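Local coordinates for globin protein (Ramazzottius varieornatus, PDB 5ZIQ) that binds a heme whose iron has two axial histidine ligands and may bind or carry oxygen, although its physiological role is not established, at residues A[19-24]-A[100-105]; A[30-35]-A[94-99]; A[51-56]-A[131-136]. All coordinates share one frame; numbering follows the deposited sequence. Where two conformers were deposited one is given.

Interaction 1 of 3, residues A[19-24]-A[100-105]; sequences PRFPLT and DNVDIL. With EDO (1,2-ethanediol), chain I; SO4 (sulfate ion), chain F.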
loop_
_atom_site.group_PDB
_atom_site.type_symbol
_atom_site.label_atom_id
_atom_site.label_comp_id
_atom_site.label_asym_id
_atom_site.label_seq_id
_atom_site.Cartn_x
_atom_site.Cartn_y
_atom_site.Cartn_z
ATOM N N PRO A 19 12.251 18.916 3.384
ATOM C CA PRO A 19 10.885 19.471 3.349
ATOM C C PRO A 19 10.007 18.954 2.212
ATOM O O PRO A 19 8.802 19.213 2.224
ATOM C CB PRO A 19 11.104 20.986 3.209
ATOM C CG PRO A 19 12.466 21.121 2.624
ATOM C CD PRO A 19 13.270 19.946 3.102
ATOM N N ARG A 20 10.579 18.222 1.247
ATOM C CA ARG A 20 9.767 17.556 0.218
ATOM C C ARG A 20 8.956 16.394 0.806
ATOM O O ARG A 20 7.930 16.016 0.253
ATOM C CB ARG A 20 10.649 17.037 -0.922
ATOM C CG ARG A 20 11.266 18.152 -1.765
ATOM C CD ARG A 20 12.141 17.587 -2.863
ATOM N NE ARG A 20 13.317 16.964 -2.275
ATOM C CZ ARG A 20 14.156 16.182 -2.944
ATOM N NH1 ARG A 20 13.940 15.917 -4.219
ATOM N NH2 ARG A 20 15.204 15.667 -2.329
ATOM N N PHE A 21 9.441 15.833 1.912
ATOM C CA PHE A 21 8.775 14.741 2.610
ATOM C C PHE A 21 7.702 15.377 3.503
ATOM O O PHE A 21 7.969 16.377 4.129
ATOM C CB PHE A 21 9.798 13.960 3.438
ATOM C CG PHE A 21 9.262 12.667 3.984
ATOM C CD1 PHE A 21 9.025 11.599 3.131
ATOM C CD2 PHE A 21 8.940 12.544 5.322
ATOM C CE1 PHE A 21 8.502 10.394 3.623
ATOM C CE2 PHE A 21 8.402 11.349 5.826
ATOM C CZ PHE A 21 8.206 10.277 4.971
ATOM N N PRO A 22 6.477 14.802 3.537
ATOM C CA PRO A 22 5.388 15.538 4.208
ATOM C C PRO A 22 5.524 15.633 5.723
ATOM O O PRO A 22 5.101 16.611 6.317
ATOM C CB PRO A 22 4.137 14.736 3.810
ATOM C CG PRO A 22 4.648 13.354 3.467
ATOM C CD PRO A 22 5.973 13.607 2.819
ATOM N N LEU A 23 6.055 14.591 6.363
ATOM C CA LEU A 23 6.025 14.534 7.832
ATOM C C LEU A 23 7.134 15.330 8.489
ATOM O O LEU A 23 8.268 15.341 7.993
ATOM C CB LEU A 23 6.109 13.069 8.312
ATOM C CG LEU A 23 5.034 12.132 7.747
ATOM C CD1 LEU A 23 5.322 10.711 8.260
ATOM C CD2 LEU A 23 3.634 12.609 8.140
ATOM N N THR A 24 6.821 15.957 9.618
ATOM C CA THR A 24 7.866 16.565 10.451
ATOM C C THR A 24 8.820 15.490 10.947
ATOM O O THR A 24 8.493 14.302 10.867
ATOM C CB THR A 24 7.262 17.238 11.681
ATOM O OG1 THR A 24 6.630 16.231 12.495
ATOM C CG2 THR A 24 6.236 18.297 11.279
ATOM N N ASP A 100 14.247 8.886 4.130
ATOM C CA ASP A 100 15.316 9.889 4.158
ATOM C C ASP A 100 16.029 10.069 2.828
ATOM O O ASP A 100 17.052 10.774 2.762
ATOM C CB ASP A 100 16.352 9.549 5.226
ATOM C CG ASP A 100 15.833 9.695 6.646
ATOM O OD1 ASP A 100 14.683 10.097 6.865
ATOM O OD2 ASP A 100 16.621 9.421 7.574
ATOM N N ASN A 101 15.477 9.483 1.773
ATOM C CA ASN A 101 15.981 9.694 0.414
ATOM C C ASN A 101 14.799 9.958 -0.511
ATOM O O ASN A 101 14.356 9.078 -1.255
ATOM C CB ASN A 101 16.810 8.476 -0.028
ATOM C CG ASN A 101 17.577 8.702 -1.327
ATOM O OD1 ASN A 101 17.234 9.550 -2.180
ATOM N ND2 ASN A 101 18.635 7.910 -1.491
ATOM N N VAL A 102 14.290 11.192 -0.459
ATOM C CA VAL A 102 13.114 11.558 -1.225
ATOM C C VAL A 102 13.324 11.318 -2.716
ATOM O O VAL A 102 12.381 10.951 -3.414
ATOM C CB VAL A 102 12.702 13.004 -0.933
ATOM C CG1 VAL A 102 11.597 13.466 -1.875
ATOM C CG2 VAL A 102 12.254 13.125 0.519
ATOM N N ASP A 103 14.520 11.579 -3.240
ATOM C CA ASP A 103 14.676 11.451 -4.695
ATOM C C ASP A 103 14.388 10.040 -5.185
ATOM O O ASP A 103 13.671 9.827 -6.161
ATOM C CB ASP A 103 16.047 11.944 -5.125
ATOM C CG ASP A 103 16.176 13.421 -4.879
ATOM O OD1 ASP A 103 15.554 14.177 -5.620
ATOM O OD2 ASP A 103 16.801 13.819 -3.895
ATOM N N ILE A 104 14.910 9.066 -4.432
ATOM C CA ILE A 104 14.713 7.624 -4.682
ATOM C C ILE A 104 13.263 7.183 -4.437
ATOM O O ILE A 104 12.684 6.458 -5.240
ATOM C CB ILE A 104 15.666 6.776 -3.808
ATOM C CG1 ILE A 104 17.105 6.858 -4.330
ATOM C CG2 ILE A 104 15.217 5.325 -3.762
ATOM C CD1 ILE A 104 18.043 5.892 -3.631
ATOM N N LEU A 105 12.687 7.673 -3.342
ATOM C CA LEU A 105 11.278 7.459 -2.975
ATOM C C LEU A 105 10.373 7.902 -4.126
ATOM O O LEU A 105 9.473 7.160 -4.552
ATOM C CB LEU A 105 10.997 8.241 -1.687
ATOM C CG LEU A 105 9.611 8.361 -1.081
ATOM C CD1 LEU A 105 9.079 6.996 -0.745
ATOM C CD2 LEU A 105 9.780 9.163 0.190
HETATM C C1 EDO I . 3.095 16.584 9.182
HETATM O O1 EDO I . 3.993 16.036 10.157
HETATM C C2 EDO I . 1.859 17.206 9.822
HETATM O O2 EDO I . 2.126 18.354 10.638
HETATM S S SO4 F . 6.363 18.881 15.241
HETATM O O1 SO4 F . 5.825 18.930 16.616
HETATM O O2 SO4 F . 5.600 19.852 14.423
HETATM O O3 SO4 F . 7.774 19.313 15.267
HETATM O O4 SO4 F . 6.287 17.465 14.851
#
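NH2 of Arg20 is held by two carboxylates: it donates to Asp103 OD2 at 2.9 Å, and Asp18 forms a second salt bridge with it. Arg20 NH1 completes an end-on grip, lying 2.8 Å from Asp103 OD1 in a nearly straight bond (174°), in the one of the two deposited conformers of Asp103 described here. Both oxygens lie close to the guanidinium plane, but the two groups are turned 51° apart, and each oxygen is met from above the carboxylate plane. The bend of the arginine chain at chi3 (-68°) swings the guanidinium over Val102, whose CG1 sits over the centre of one face. An arginine suits this place because its aliphatic base packs as well: Arg20 CB is 3.8 Å from Val102 CG1. The other methyl, CG2 of Val102, approaches CB of Phe21 at 3.9 Å, and Leu105 CD2 meets the Phe21 ring at its edge. In the conformer described, Asn101 caps the start of helix 102-115, and Thr24 caps helix 25-38 by taking the N-H of Asp27; Thr24 OG1 also donates to a sulfate, probably from the crystallisation liquor. The buried phenylalanine and valine thus lie beneath an exposed ion pair. Helix 148-170 closes the inner side through Trp160, which touches Pro22 and Leu105, while Lys28 of helix 25-38 lies against Phe21.

Interaction 2 of 3, residues A[30-35]-A[94-99]; sequences SLVKSW and QAVQDS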
loop_
_atom_site.group_PDB
_atom_site.type_symbol
_atom_site.label_atom_id
_atom_site.label_comp_id
_atom_site.label_asym_id
_atom_site.label_seq_id
_atom_site.Cartn_x
_atom_site.Cartn_y
_atom_site.Cartn_z
ATOM N N SER A 30 7.806 8.585 14.251
ATOM C CA SER A 30 6.624 7.798 14.661
ATOM C C SER A 30 6.224 6.802 13.561
ATOM O O SER A 30 5.903 5.635 13.839
ATOM C CB SER A 30 5.447 8.716 15.008
ATOM O OG SER A 30 5.710 9.452 16.196
ATOM N N LEU A 31 6.240 7.259 12.312
ATOM C CA LEU A 31 5.984 6.392 11.162
ATOM C C LEU A 31 6.971 5.213 11.095
ATOM O O LEU A 31 6.559 4.070 11.008
ATOM C CB LEU A 31 6.028 7.194 9.851
ATOM C CG LEU A 31 6.005 6.321 8.580
ATOM C CD1 LEU A 31 4.652 5.668 8.357
ATOM C CD2 LEU A 31 6.435 7.099 7.347
ATOM N N VAL A 32 8.269 5.513 11.134
ATOM C CA VAL A 32 9.297 4.483 11.024
ATOM C C VAL A 32 9.163 3.454 12.163
ATOM O O VAL A 32 9.247 2.245 11.910
ATOM C CB VAL A 32 10.704 5.125 10.929
ATOM C CG1 VAL A 32 11.815 4.079 11.004
ATOM C CG2 VAL A 32 10.814 5.918 9.638
ATOM N N LYS A 33 8.958 3.922 13.406
ATOM C CA LYS A 33 8.802 2.984 14.542
ATOM C C LYS A 33 7.575 2.100 14.386
ATOM O O LYS A 33 7.638 0.887 14.621
ATOM C CB LYS A 33 8.652 3.710 15.872
ATOM C CG LYS A 33 9.887 4.240 16.548
ATOM C CD LYS A 33 9.556 4.479 18.037
ATOM C CE LYS A 33 8.417 5.486 18.275
ATOM N NZ LYS A 33 8.364 5.995 19.680
ATOM N N SER A 34 6.451 2.709 14.013
ATOM C CA SER A 34 5.202 1.979 13.862
ATOM C C SER A 34 5.285 0.962 12.728
ATOM O O SER A 34 4.882 -0.205 12.865
ATOM C CB SER A 34 4.071 2.967 13.596
ATOM O OG SER A 34 2.881 2.275 13.325
ATOM N N TRP A 35 5.862 1.395 11.617
ATOM C CA TRP A 35 6.000 0.528 10.463
ATOM C C TRP A 35 6.903 -0.654 10.766
ATOM O O TRP A 35 6.672 -1.733 10.230
ATOM C CB TRP A 35 6.543 1.284 9.248
ATOM C CG TRP A 35 6.448 0.460 8.018
ATOM C CD1 TRP A 35 7.416 -0.319 7.481
ATOM C CD2 TRP A 35 5.288 0.306 7.175
ATOM N NE1 TRP A 35 6.949 -0.941 6.351
ATOM C CE2 TRP A 35 5.647 -0.567 6.130
ATOM C CE3 TRP A 35 3.992 0.856 7.188
ATOM C CZ2 TRP A 35 4.750 -0.927 5.109
ATOM C CZ3 TRP A 35 3.110 0.523 6.169
ATOM C CH2 TRP A 35 3.483 -0.372 5.140
ATOM N N GLN A 94 9.025 -0.325 0.910
ATOM C CA GLN A 94 10.188 0.306 0.287
ATOM C C GLN A 94 10.128 1.810 0.479
ATOM O O GLN A 94 11.162 2.439 0.677
ATOM C CB GLN A 94 10.292 -0.062 -1.183
ATOM C CG GLN A 94 11.662 0.220 -1.764
ATOM C CD GLN A 94 11.816 -0.230 -3.197
ATOM O OE1 GLN A 94 10.857 -0.634 -3.866
ATOM N NE2 GLN A 94 13.058 -0.183 -3.680
ATOM N N ALA A 95 8.922 2.379 0.410
ATOM C CA ALA A 95 8.760 3.802 0.691
ATOM C C ALA A 95 9.208 4.203 2.110
ATOM O O ALA A 95 9.966 5.152 2.283
ATOM C CB ALA A 95 7.318 4.238 0.426
ATOM N N VAL A 96 8.787 3.438 3.123
ATOM C CA VAL A 96 9.214 3.743 4.491
ATOM C C VAL A 96 10.736 3.657 4.629
ATOM O O VAL A 96 11.344 4.548 5.234
ATOM C CB VAL A 96 8.513 2.857 5.556
ATOM C CG1 VAL A 96 9.048 3.169 6.952
ATOM C CG2 VAL A 96 7.002 3.076 5.520
ATOM N N GLN A 97 11.338 2.598 4.057
ATOM C CA GLN A 97 12.800 2.450 4.033
ATOM C C GLN A 97 13.530 3.633 3.450
ATOM O O GLN A 97 14.634 3.943 3.892
ATOM C CB GLN A 97 13.217 1.246 3.200
ATOM C CG GLN A 97 12.977 -0.073 3.881
ATOM C CD GLN A 97 13.322 -1.195 2.959
ATOM O OE1 GLN A 97 14.481 -1.385 2.578
ATOM N NE2 GLN A 97 12.305 -1.935 2.561
ATOM N N ASP A 98 12.892 4.299 2.492
ATOM C CA ASP A 98 13.501 5.405 1.765
ATOM C C ASP A 98 13.006 6.767 2.218
ATOM O O ASP A 98 13.122 7.778 1.473
ATOM C CB ASP A 98 13.251 5.205 0.271
ATOM C CG ASP A 98 14.018 4.012 -0.290
ATOM O OD1 ASP A 98 15.041 3.608 0.292
ATOM O OD2 ASP A 98 13.631 3.511 -1.353
ATOM N N SER A 99 12.488 6.832 3.441
ATOM C CA SER A 99 11.940 8.099 3.971
ATOM C C SER A 99 12.970 9.233 4.003
ATOM O O SER A 99 12.602 10.396 3.914
ATOM C CB SER A 99 11.408 7.909 5.398
ATOM O OG SER A 99 10.277 7.056 5.438
#
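Packing of the first globin helix (A) on the helix that carries the axial ligand His88 (E) is made here by Leu31, Val32 and Trp35 closing round Val96. The central element is a CH-pi contact: Val96 CG2 stands over one face of the indole, 3.7 Å from the centroid of the five-membered ring of Trp35 and 13° off its normal. With CG anti to the backbone N (chi1 -170°), Trp35 lays its broad face across the beta-branched valine, whose CG2 methyl fits against the ring while CG1 touches the base of the tryptophan. Val96 CG1 reaches Trp35 CB at 3.9 Å and also Val32 CG2 at 4.2 Å. Leu31 CD2 is more loosely placed, 4.3 Å from Ser99 OG. That Ser99 hydroxyl, OG, donates to Val96 O at 2.7 Å, and the same carbonyl also accepts from Ser99 N. Serine therefore suits the turn just after the helix: its polar atom is satisfied locally and can face an apolar neighbour. The indole N-H is used too, by Asp93, which helps fix the ring's rotation. Around the contact, helix 148-170 supplies Tyr154 against Leu31 and Trp157 against Val96, and helix 127-142 presents Leu138 to Trp35.

Interaction 3 of 3, residues A[51-56]-A[131-136]; sequences LKLFIE and EKCLVF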
loop_
_atom_site.group_PDB
_atom_site.type_symbol
_atom_site.label_atom_id
_atom_site.label_comp_id
_atom_site.label_asym_id
_atom_site.label_seq_id
_atom_site.Cartn_x
_atom_site.Cartn_y
_atom_site.Cartn_z
ATOM N N LEU A 51 -7.445 -9.026 -0.107
ATOM C CA LEU A 51 -8.734 -9.591 0.296
ATOM C C LEU A 51 -9.706 -8.489 0.711
ATOM O O LEU A 51 -10.892 -8.559 0.357
ATOM C CB LEU A 51 -8.580 -10.662 1.384
ATOM C CG LEU A 51 -7.779 -11.888 0.940
ATOM C CD1 LEU A 51 -7.557 -12.828 2.108
ATOM C CD2 LEU A 51 -8.375 -12.616 -0.278
ATOM N N LYS A 52 -9.213 -7.450 1.391
ATOM C CA LYS A 52 -10.069 -6.321 1.765
ATOM C C LYS A 52 -10.520 -5.549 0.521
ATOM O O LYS A 52 -11.696 -5.166 0.409
ATOM C CB LYS A 52 -9.399 -5.405 2.789
ATOM C CG LYS A 52 -10.292 -4.302 3.342
ATOM C CD LYS A 52 -11.442 -4.856 4.171
ATOM C CE LYS A 52 -12.003 -3.771 5.059
ATOM N NZ LYS A 52 -13.172 -4.257 5.835
ATOM N N LEU A 53 -9.601 -5.351 -0.429
ATOM C CA LEU A 53 -9.975 -4.677 -1.684
ATOM C C LEU A 53 -11.149 -5.367 -2.365
ATOM O O LEU A 53 -12.088 -4.714 -2.848
ATOM C CB LEU A 53 -8.786 -4.625 -2.642
ATOM C CG LEU A 53 -9.000 -3.898 -3.973
ATOM C CD1 LEU A 53 -9.202 -2.391 -3.807
ATOM C CD2 LEU A 53 -7.823 -4.178 -4.895
ATOM N N PHE A 54 -11.097 -6.696 -2.377
ATOM C CA PHE A 54 -12.098 -7.487 -3.072
ATOM C C PHE A 54 -13.442 -7.442 -2.346
ATOM O O PHE A 54 -14.475 -7.608 -2.990
ATOM C CB PHE A 54 -11.635 -8.934 -3.291
ATOM C CG PHE A 54 -10.346 -9.077 -4.071
ATOM C CD1 PHE A 54 -9.883 -8.080 -4.942
ATOM C CD2 PHE A 54 -9.587 -10.247 -3.940
ATOM C CE1 PHE A 54 -8.686 -8.247 -5.644
ATOM C CE2 PHE A 54 -8.414 -10.425 -4.654
ATOM C CZ PHE A 54 -7.951 -9.420 -5.503
ATOM N N ILE A 55 -13.423 -7.202 -1.027
ATOM C CA ILE A 55 -14.656 -7.030 -0.227
ATOM C C ILE A 55 -15.273 -5.672 -0.552
ATOM O O ILE A 55 -16.469 -5.573 -0.840
ATOM C CB ILE A 55 -14.404 -7.152 1.306
ATOM C CG1 ILE A 55 -14.079 -8.598 1.702
ATOM C CG2 ILE A 55 -15.618 -6.683 2.116
ATOM C CD1 ILE A 55 -13.297 -8.712 2.999
ATOM N N GLU A 56 -14.449 -4.633 -0.528
ATOM C CA GLU A 56 -14.932 -3.270 -0.719
ATOM C C GLU A 56 -15.354 -3.001 -2.156
ATOM O O GLU A 56 -16.288 -2.227 -2.401
ATOM C CB GLU A 56 -13.881 -2.280 -0.245
ATOM C CG GLU A 56 -13.516 -2.542 1.213
ATOM C CD GLU A 56 -12.910 -1.360 1.929
ATOM O OE1 GLU A 56 -12.242 -0.522 1.288
ATOM O OE2 GLU A 56 -13.090 -1.283 3.157
ATOM N N GLU A 131 -5.687 2.609 -0.429
ATOM C CA GLU A 131 -5.451 3.313 0.857
ATOM C C GLU A 131 -6.234 2.741 2.025
ATOM O O GLU A 131 -5.652 2.445 3.054
ATOM C CB GLU A 131 -5.767 4.815 0.767
ATOM C CG GLU A 131 -4.980 5.553 -0.284
ATOM C CD GLU A 131 -5.216 7.045 -0.234
ATOM O OE1 GLU A 131 -5.924 7.565 0.664
ATOM O OE2 GLU A 131 -4.692 7.709 -1.114
ATOM N N LYS A 132 -7.555 2.590 1.854
ATOM C CA LYS A 132 -8.424 2.028 2.892
ATOM C C LYS A 132 -7.989 0.617 3.236
ATOM O O LYS A 132 -8.106 0.209 4.369
ATOM C CB LYS A 132 -9.906 2.004 2.453
ATOM C CG LYS A 132 -10.699 3.278 2.753
ATOM C CD LYS A 132 -12.035 3.325 2.013
ATOM C CE LYS A 132 -13.193 2.826 2.869
ATOM N NZ LYS A 132 -14.468 3.462 2.495
ATOM N N CYS A 133 -7.494 -0.115 2.244
ATOM C CA CYS A 133 -7.046 -1.501 2.450
ATOM C C CYS A 133 -5.776 -1.570 3.273
ATOM O O CYS A 133 -5.675 -2.403 4.174
ATOM C CB CYS A 133 -6.872 -2.222 1.122
ATOM S SG CYS A 133 -8.414 -2.278 0.199
ATOM N N LEU A 134 -4.817 -0.685 2.976
ATOM C CA LEU A 134 -3.625 -0.567 3.806
ATOM C C LEU A 134 -3.984 -0.124 5.214
ATOM O O LEU A 134 -3.496 -0.704 6.176
ATOM C CB LEU A 134 -2.591 0.382 3.184
ATOM C CG LEU A 134 -1.316 0.562 4.015
ATOM C CD1 LEU A 134 -0.595 -0.751 4.337
ATOM C CD2 LEU A 134 -0.392 1.516 3.262
ATOM N N VAL A 135 -4.850 0.884 5.335
ATOM C CA VAL A 135 -5.336 1.300 6.667
ATOM C C VAL A 135 -5.962 0.128 7.441
ATOM O O VAL A 135 -5.673 -0.070 8.623
ATOM C CB VAL A 135 -6.298 2.502 6.554
ATOM C CG1 VAL A 135 -7.057 2.745 7.850
ATOM C CG2 VAL A 135 -5.517 3.737 6.132
ATOM N N PHE A 136 -6.800 -0.652 6.765
ATOM C CA PHE A 136 -7.396 -1.844 7.378
ATOM C C PHE A 136 -6.334 -2.794 7.917
ATOM O O PHE A 136 -6.439 -3.275 9.046
ATOM C CB PHE A 136 -8.317 -2.579 6.408
ATOM C CG PHE A 136 -8.893 -3.843 6.978
ATOM C CD1 PHE A 136 -9.877 -3.793 7.969
ATOM C CD2 PHE A 136 -8.432 -5.085 6.546
ATOM C CE1 PHE A 136 -10.406 -4.961 8.494
ATOM C CE2 PHE A 136 -8.957 -6.263 7.074
ATOM C CZ PHE A 136 -9.936 -6.195 8.055
#
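Lys52 sends CG anti to its own backbone N (chi1 -173°) and then turns sharply at chi2 (66°) before running out extended, a path that carries its whole chain across one face of Phe136. On the opposing helix, a chi1 near 180° in Phe136 turns the ring to meet the lysine. CE of Lys52 lies 3.6 Å from CD1 of Phe136, over the face but displaced toward the rim, and Lys52 NZ follows at 4.2 Å from the centroid of the Phe136 ring, a cation-pi contact. A lysine suits this partly exposed edge because its methylenes shelter the ring while its charge, at the end, can remain near the surface.

Deeper in, Cys133 is the small residue that lets the backbones come together: its CA is 5.7 Å from that of Lys52. SG of Cys133 rests against the backbone of Leu53, 3.4 Å from its N, and also touches the CB of that leucine, a packing contact. At the Glu56 end of the contact this glutamate reaches Lys132. Glu56 OE1 packs on the aliphatic part, 3.6 Å from Lys132 CB, whereas Lys132 NZ stays 4.7 Å from Glu56 OE1, so opposite charges are near without forming a salt bridge; any attraction is probably modest.

The axes of the helical segments 51-56 and 131-136 approach to 9.0 Å and run at 127° to one another. The side chain of Leu53 lies about 4 Å from the heme at the nearest atoms and lines its pocket. The crossing of helices B and G is characteristic of the globin fold, and Leu53 here adds a B-helix side chain to the heme pocket.

From the N terminus, the loop 19-24 pairs with 100-105, and interaction 1 thereby closes the longest of the three loops, by one residue over interaction 3. Interaction 2, joining 30-35 to 94-99, lies wholly within that span. Interaction 3 crosses both, since 51-56 lies within their loops and 131-136 beyond them. Interactions 1 and 2 are neighbours, meeting where Leu105 CD1 packs 3.5 Å from Ala95 CB at the turn between helices 79-97 and 102-115. Interaction 3 lies across the chain's centre, yet Trp35 CH2 touches Leu134 CD1 at 4.2 Å. Together they tie the N-terminal segment and helices 25-38 and 42-56 to the heme-bearing core.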